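Local coordinates for protein peptide chain release factor subunit 1 (Aeropyrum pernix, PDB 3AGK) that probably directs the termination of nascent peptide synthesis on the ribosome in response to the stop codons UAA, UAG and UGA, at residues A[18-21]-A[22-26]; A[27-30]-A[31-35]; A[212-216]-A[217-221]. All blocks are in the same frame, centred on the assembly; numbering follows the deposited sequence.

The three interactions follow one another along the chain. Interaction 1 covers the last turns of helix 14-24 and the first residues after it. Interaction 2 takes up the chain at once, running through the loop after that helix into strand 34-39 of a four-stranded antiparallel sheet. Their centres are about 15 Å apart, and both belong to eRF1 domain 1. Interaction 3 comes much later, in eRF1 domain 2, where helix 188-215 turns into strand 219-226 of a mixed sheet. Its centre is about 23 Å from that of interaction 1 and about 30 Å from that of interaction 2. Neither touches it. Each is local, joining adjoining segments; together they sample two of the factor's three domains.

Interaction 1. Residues A[18-21]-A[22-26]; sequences ARLL and KELKK
L20 and L24 meet one helical turn apart. CD2 of L24 presses on CG of L20 at 3.4 Å, tighter than usual for two carbons. The side chains cross at a slant. L20 has its CG anti to the backbone N (chi1 -176°), which swings the branch point beside its own carbonyl, against the L24 methyl. L21 joins from the next position. Its CD1 lies 4.1 Å from L24 CD2, so this one methyl touches both leucines.

The backbone through L24 is helical. L20 O accepts two bonds. L24 N bonds to L20 O at 2.7 Å, and E23 N bonds to the same oxygen. K25 N bonds to L21 O at 2.9 Å, and the K25 CG rests on that same oxygen. With an alanine here in place of L24, the CD2 methyl that touches both L20 and L21 is gone, and a gap would probably open beside these two leucines.

The helix lies against strand 107-111. L20 touches F109 and F111 there, and L24 touches F109. L21 turns to V137 in a loop. K25 forms a salt bridge with E134, at the end of helix 131-134.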
loop_
_atom_site.group_PDB
_atom_site.type_symbol
_atom_site.label_atom_id
_atom_site.label_comp_id
_atom_site.label_asym_id
_atom_site.label_seq_id
_atom_site.Cartn_x
_atom_site.Cartn_y
_atom_site.Cartn_z
ATOM N N ALA A 18 12.036 3.357 -4.061
ATOM C CA ALA A 18 10.624 3.395 -4.451
ATOM C C ALA A 18 10.446 3.588 -5.949
ATOM O O ALA A 18 9.607 2.933 -6.571
ATOM C CB ALA A 18 9.892 4.486 -3.704
ATOM N N ARG A 19 11.215 4.513 -6.520
ATOM C CA ARG A 19 11.228 4.688 -7.963
ATOM C C ARG A 19 11.461 3.335 -8.646
ATOM O O ARG A 19 10.747 2.960 -9.578
ATOM C CB ARG A 19 12.337 5.665 -8.356
ATOM C CG ARG A 19 12.341 6.055 -9.827
ATOM C CD ARG A 19 13.350 7.159 -10.086
ATOM N NE ARG A 19 13.077 7.867 -11.331
ATOM C CZ ARG A 19 14.013 8.294 -12.174
ATOM N NH1 ARG A 19 15.294 8.075 -11.908
ATOM N NH2 ARG A 19 13.668 8.926 -13.287
ATOM N N LEU A 20 12.481 2.624 -8.173
ATOM C CA LEU A 20 12.860 1.318 -8.697
ATOM C C LEU A 20 11.717 0.331 -8.485
ATOM O O LEU A 20 11.372 -0.447 -9.379
ATOM C CB LEU A 20 14.105 0.830 -7.961
ATOM C CG LEU A 20 14.773 -0.473 -8.388
ATOM C CD1 LEU A 20 15.313 -0.393 -9.812
ATOM C CD2 LEU A 20 15.884 -0.801 -7.418
ATOM N N LEU A 21 11.125 0.386 -7.295
ATOM C CA LEU A 21 10.030 -0.507 -6.919
ATOM C C LEU A 21 8.864 -0.423 -7.895
ATOM O O LEU A 21 8.280 -1.438 -8.263
ATOM C CB LEU A 21 9.558 -0.192 -5.503
ATOM C CG LEU A 21 9.825 -1.260 -4.444
ATOM C CD1 LEU A 21 11.035 -2.098 -4.781
ATOM C CD2 LEU A 21 9.983 -0.631 -3.063
ATOM N N LYS A 22 8.538 0.790 -8.322
ATOM C CA LYS A 22 7.449 0.995 -9.269
ATOM C C LYS A 22 7.713 0.275 -10.587
ATOM O O LYS A 22 6.781 -0.087 -11.303
ATOM C CB LYS A 22 7.215 2.490 -9.510
ATOM C CG LYS A 22 6.254 2.799 -10.647
ATOM C CD LYS A 22 5.140 3.764 -10.214
ATOM C CE LYS A 22 5.678 5.120 -9.750
ATOM N NZ LYS A 22 6.098 5.116 -8.319
ATOM N N GLU A 23 8.984 0.053 -10.899
ATOM C CA GLU A 23 9.334 -0.583 -12.160
ATOM C C GLU A 23 9.679 -2.063 -11.981
ATOM O O GLU A 23 9.501 -2.873 -12.898
ATOM C CB GLU A 23 10.468 0.176 -12.840
ATOM C CG GLU A 23 10.349 0.216 -14.347
ATOM C CD GLU A 23 11.280 -0.769 -15.017
ATOM O OE1 GLU A 23 11.191 -0.928 -16.252
ATOM O OE2 GLU A 23 12.106 -1.379 -14.305
ATOM N N LEU A 24 10.171 -2.421 -10.802
ATOM C CA LEU A 24 10.325 -3.836 -10.469
ATOM C C LEU A 24 8.940 -4.485 -10.452
ATOM O O LEU A 24 8.743 -5.568 -11.012
ATOM C CB LEU A 24 11.037 -4.023 -9.120
ATOM C CG LEU A 24 12.561 -4.249 -9.084
ATOM C CD1 LEU A 24 13.252 -3.911 -10.413
ATOM C CD2 LEU A 24 13.204 -3.462 -7.942
ATOM N N LYS A 25 7.973 -3.809 -9.831
ATOM C CA LYS A 25 6.614 -4.347 -9.746
ATOM C C LYS A 25 6.016 -4.614 -11.129
ATOM O O LYS A 25 5.119 -5.444 -11.269
ATOM C CB LYS A 25 5.699 -3.454 -8.889
ATOM C CG LYS A 25 5.997 -3.543 -7.387
ATOM C CD LYS A 25 4.839 -3.084 -6.507
ATOM C CE LYS A 25 4.799 -1.576 -6.355
ATOM N NZ LYS A 25 3.898 -1.164 -5.241
ATOM N N LYS A 26 6.539 -3.935 -12.147
ATOM C CA LYS A 26 6.094 -4.133 -13.527
ATOM C C LYS A 26 6.441 -5.511 -14.099
ATOM O O LYS A 26 5.773 -5.985 -15.013
ATOM C CB LYS A 26 6.681 -3.057 -14.450
ATOM C CG LYS A 26 5.941 -1.726 -14.472
ATOM C CD LYS A 26 6.378 -0.886 -15.670
ATOM C CE LYS A 26 5.537 0.370 -15.812
ATOM N NZ LYS A 26 5.746 1.030 -17.131
#

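Interaction 2. Residues A[27-30]-A[31-35]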
loop_
_atom_site.group_PDB
_atom_site.type_symbol
_atom_site.label_atom_id
_atom_site.label_comp_id
_atom_site.label_asym_id
_atom_site.label_seq_id
_atom_site.Cartn_x
_atom_site.Cartn_y
_atom_site.Cartn_z
ATOM N N TRP A 27 7.483 -6.152 -13.576
ATOM C CA TRP A 27 8.009 -7.373 -14.193
ATOM C C TRP A 27 7.143 -8.613 -14.018
ATOM O O TRP A 27 6.687 -8.904 -12.909
ATOM C CB TRP A 27 9.415 -7.652 -13.678
ATOM C CG TRP A 27 10.392 -6.708 -14.231
ATOM C CD1 TRP A 27 10.395 -5.354 -14.079
ATOM C CD2 TRP A 27 11.518 -7.028 -15.051
ATOM N NE1 TRP A 27 11.463 -4.806 -14.749
ATOM C CE2 TRP A 27 12.168 -5.812 -15.357
ATOM C CE3 TRP A 27 12.050 -8.224 -15.549
ATOM C CZ2 TRP A 27 13.320 -5.760 -16.139
ATOM C CZ3 TRP A 27 13.193 -8.168 -16.333
ATOM C CH2 TRP A 27 13.816 -6.945 -16.618
ATOM N N SER A 28 6.944 -9.351 -15.116
ATOM C CA SER A 28 6.189 -10.605 -15.086
ATOM C C SER A 28 6.693 -11.607 -16.126
ATOM O O SER A 28 7.345 -11.226 -17.096
ATOM C CB SER A 28 4.704 -10.341 -15.322
ATOM O OG SER A 28 4.458 -10.043 -16.683
ATOM N N ALA A 29 6.378 -12.885 -15.916
ATOM C CA ALA A 29 6.745 -13.955 -16.854
ATOM C C ALA A 29 5.798 -15.164 -16.745
ATOM O O ALA A 29 5.279 -15.449 -15.668
ATOM C CB ALA A 29 8.188 -14.387 -16.632
ATOM N N PRO A 30 5.576 -15.875 -17.865
ATOM C CA PRO A 30 4.687 -17.048 -17.907
ATOM C C PRO A 30 5.079 -18.152 -16.920
ATOM O O PRO A 30 4.225 -18.618 -16.161
ATOM C CB PRO A 30 4.836 -17.551 -19.345
ATOM C CG PRO A 30 5.226 -16.348 -20.122
ATOM C CD PRO A 30 6.085 -15.526 -19.202
ATOM N N ALA A 31 6.342 -18.570 -16.940
ATOM C CA ALA A 31 6.833 -19.586 -16.010
ATOM C C ALA A 31 7.610 -18.933 -14.877
ATOM O O ALA A 31 7.937 -17.744 -14.940
ATOM C CB ALA A 31 7.699 -20.602 -16.728
ATOM N N THR A 32 7.897 -19.704 -13.836
ATOM C CA THR A 32 8.603 -19.156 -12.687
ATOM C C THR A 32 10.089 -19.034 -12.993
ATOM O O THR A 32 10.876 -19.898 -12.621
ATOM C CB THR A 32 8.392 -20.004 -11.424
ATOM O OG1 THR A 32 8.913 -21.320 -11.635
ATOM C CG2 THR A 32 6.905 -20.093 -11.082
ATOM N N VAL A 33 10.460 -17.940 -13.657
ATOM C CA VAL A 33 11.810 -17.765 -14.188
ATOM C C VAL A 33 12.412 -16.378 -13.921
ATOM O O VAL A 33 13.350 -15.961 -14.610
ATOM C CB VAL A 33 11.836 -18.024 -15.711
ATOM C CG1 VAL A 33 11.165 -19.356 -16.033
ATOM C CG2 VAL A 33 11.168 -16.874 -16.468
ATOM N N LEU A 34 11.871 -15.663 -12.938
ATOM C CA LEU A 34 12.439 -14.381 -12.523
ATOM C C LEU A 34 13.055 -14.506 -11.132
ATOM O O LEU A 34 12.367 -14.818 -10.155
ATOM C CB LEU A 34 11.386 -13.271 -12.558
ATOM C CG LEU A 34 10.797 -12.949 -13.938
ATOM C CD1 LEU A 34 9.727 -11.874 -13.834
ATOM C CD2 LEU A 34 11.872 -12.525 -14.922
ATOM N N LEU A 35 14.358 -14.270 -11.060
ATOM C CA LEU A 35 15.139 -14.500 -9.847
ATOM C C LEU A 35 15.086 -13.347 -8.849
ATOM O O LEU A 35 15.260 -12.184 -9.211
ATOM C CB LEU A 35 16.595 -14.779 -10.227
ATOM C CG LEU A 35 17.649 -14.883 -9.124
ATOM C CD1 LEU A 35 17.090 -15.645 -7.943
ATOM C CD2 LEU A 35 18.890 -15.595 -9.653
#
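L34 points back at the segment 27-30, and its CD1 methyl approaches the backbone of S28, 3.8 Å from S28 C. The same methyl lies 4.2 Å from CB of W27. The other methyl, CD2, sits at the edge of the W27 indole, near the ring plane, so L34 meets the tryptophan from the side and not over a face. L34 has CG anti to its carbonyl carbon (chi1 -63°), and CD1 and CD2 fork from there to S28 and to the ring. The W27 ring also meets the rings of F109 and F128.

Residues 27-30 and 31-34 run at 154° to each other, nearly antiparallel, with the chain reversing around P30 and A31. T32 is the centre of an inverse gamma turn. V33 and L34 both face D125, which makes a classic beta bulge where strand 34-39 starts beside strand 121-125.

Nearer the reversal, the A29 methyl points across to the returning chain. Its CB touches V33 CG2 at 3.9 Å and L34 CG at 4.0 Å. V33 has CG1 anti to its carbonyl carbon (chi1 -51°), which leaves CG2 between the backbone N and the carbonyl carbon, where it meets A29. V33 also touches T67 and A70 of helix 65-82.

Interaction 3. Residues A[212-216]-A[217-221]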
loop_
_atom_site.group_PDB
_atom_site.type_symbol
_atom_site.label_atom_id
_atom_site.label_comp_id
_atom_site.label_asym_id
_atom_site.label_seq_id
_atom_site.Cartn_x
_atom_site.Cartn_y
_atom_site.Cartn_z
ATOM N N PRO A 212 0.194 -8.808 11.896
ATOM C CA PRO A 212 1.524 -8.765 11.268
ATOM C C PRO A 212 1.937 -7.326 10.942
ATOM O O PRO A 212 3.086 -6.940 11.162
ATOM C CB PRO A 212 1.329 -9.559 9.980
ATOM C CG PRO A 212 0.176 -10.473 10.271
ATOM C CD PRO A 212 -0.738 -9.687 11.170
ATOM N N LEU A 213 0.995 -6.544 10.425
ATOM C CA LEU A 213 1.229 -5.136 10.152
ATOM C C LEU A 213 1.669 -4.404 11.418
ATOM O O LEU A 213 2.598 -3.596 11.384
ATOM C CB LEU A 213 -0.029 -4.500 9.569
ATOM C CG LEU A 213 -0.185 -4.586 8.047
ATOM C CD1 LEU A 213 0.228 -5.950 7.509
ATOM C CD2 LEU A 213 -1.604 -4.243 7.616
ATOM N N ALA A 214 1.009 -4.700 12.536
ATOM C CA ALA A 214 1.324 -4.050 13.801
ATOM C C ALA A 214 2.708 -4.466 14.282
ATOM O O ALA A 214 3.444 -3.673 14.888
ATOM C CB ALA A 214 0.277 -4.376 14.848
ATOM N N GLU A 215 3.067 -5.710 14.005
ATOM C CA GLU A 215 4.369 -6.200 14.394
ATOM C C GLU A 215 5.477 -5.591 13.550
ATOM O O GLU A 215 6.544 -5.276 14.071
ATOM C CB GLU A 215 4.395 -7.712 14.325
ATOM C CG GLU A 215 3.390 -8.313 15.272
ATOM C CD GLU A 215 3.835 -9.631 15.806
ATOM O OE1 GLU A 215 3.985 -9.746 17.039
ATOM O OE2 GLU A 215 4.041 -10.548 14.988
ATOM N N LYS A 216 5.222 -5.419 12.254
ATOM C CA LYS A 216 6.190 -4.760 11.377
ATOM C C LYS A 216 6.323 -3.277 11.701
ATOM O O LYS A 216 7.160 -2.598 11.118
ATOM C CB LYS A 216 5.801 -4.904 9.902
ATOM C CG LYS A 216 5.972 -6.290 9.307
ATOM C CD LYS A 216 5.692 -6.263 7.805
ATOM C CE LYS A 216 4.496 -5.365 7.485
ATOM N NZ LYS A 216 4.216 -5.236 6.022
ATOM N N GLY A 217 5.481 -2.766 12.597
ATOM C CA GLY A 217 5.507 -1.354 12.963
ATOM C C GLY A 217 4.765 -0.419 12.016
ATOM O O GLY A 217 4.636 0.777 12.268
ATOM N N VAL A 218 4.289 -0.983 10.916
ATOM C CA VAL A 218 3.515 -0.273 9.916
ATOM C C VAL A 218 2.141 0.186 10.422
ATOM O O VAL A 218 1.668 1.273 10.069
ATOM C CB VAL A 218 3.295 -1.180 8.702
ATOM C CG1 VAL A 218 2.257 -0.588 7.787
ATOM C CG2 VAL A 218 4.609 -1.410 7.976
ATOM N N LEU A 219 1.485 -0.651 11.222
ATOM C CA LEU A 219 0.163 -0.309 11.737
ATOM C C LEU A 219 0.297 0.580 12.957
ATOM O O LEU A 219 0.913 0.187 13.942
ATOM C CB LEU A 219 -0.637 -1.565 12.111
ATOM C CG LEU A 219 -2.164 -1.435 12.136
ATOM C CD1 LEU A 219 -2.683 -1.098 10.736
ATOM C CD2 LEU A 219 -2.839 -2.734 12.655
ATOM N N LYS A 220 -0.304 1.763 12.897
ATOM C CA LYS A 220 -0.248 2.701 14.013
ATOM C C LYS A 220 -1.530 2.744 14.848
ATOM O O LYS A 220 -1.523 3.210 15.987
ATOM C CB LYS A 220 0.110 4.106 13.512
ATOM C CG LYS A 220 1.534 4.209 12.969
ATOM C CD LYS A 220 2.574 4.271 14.084
ATOM C CE LYS A 220 3.141 5.693 14.226
ATOM N NZ LYS A 220 4.179 5.824 15.295
ATOM N N GLY A 221 -2.632 2.261 14.292
ATOM C CA GLY A 221 -3.887 2.315 15.015
ATOM C C GLY A 221 -4.979 1.476 14.403
ATOM O O GLY A 221 -4.843 1.002 13.272
#
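L213 and L219 meet where helix 188-215 gives way to strand 219-226. Their CB atoms are 3.9 Å apart. The CB of L219 also packs on the backbone of A214, 3.6 Å from A214 N, and lies 4.0 Å from A214 CB. L219 has its CG anti to the backbone N (chi1 -157°), and one of its methyls, CD2, touches the A214 methyl. This is the tight side. L219 is buried, and both leucines also touch L157 of strand 152-159.

The backbone ties the same side together. L219 N gives a fairly straight bond to L213 O at 3.2 Å, with an N-H...O angle of 162°. It arrives well above the carbonyl plane of L213. G217 N makes a weak bond to A214 O, also at 3.2 Å.

The other side is looser; K216 and E215 are exposed, while V218 is buried. The K216 and V218 side chains lie side by side and point the same way, with K216 CE 4.0 Å from V218 CG2. V218 also touches E138, N140 and A142. The charged ends turn to partners beyond the turn. K216 forms a salt bridge with D135, and E215 one with R243.

G217 suits the turn: its phi is positive, at 82°, and a CB there would clash with K216 O. Positive phi at the first residue past the helix, with bonds back into the last turn, is a Schellman motif. It ends the helix and leads through V218 into strand 219-226, which runs parallel to strand 142-149 in the mixed sheet of domain 2.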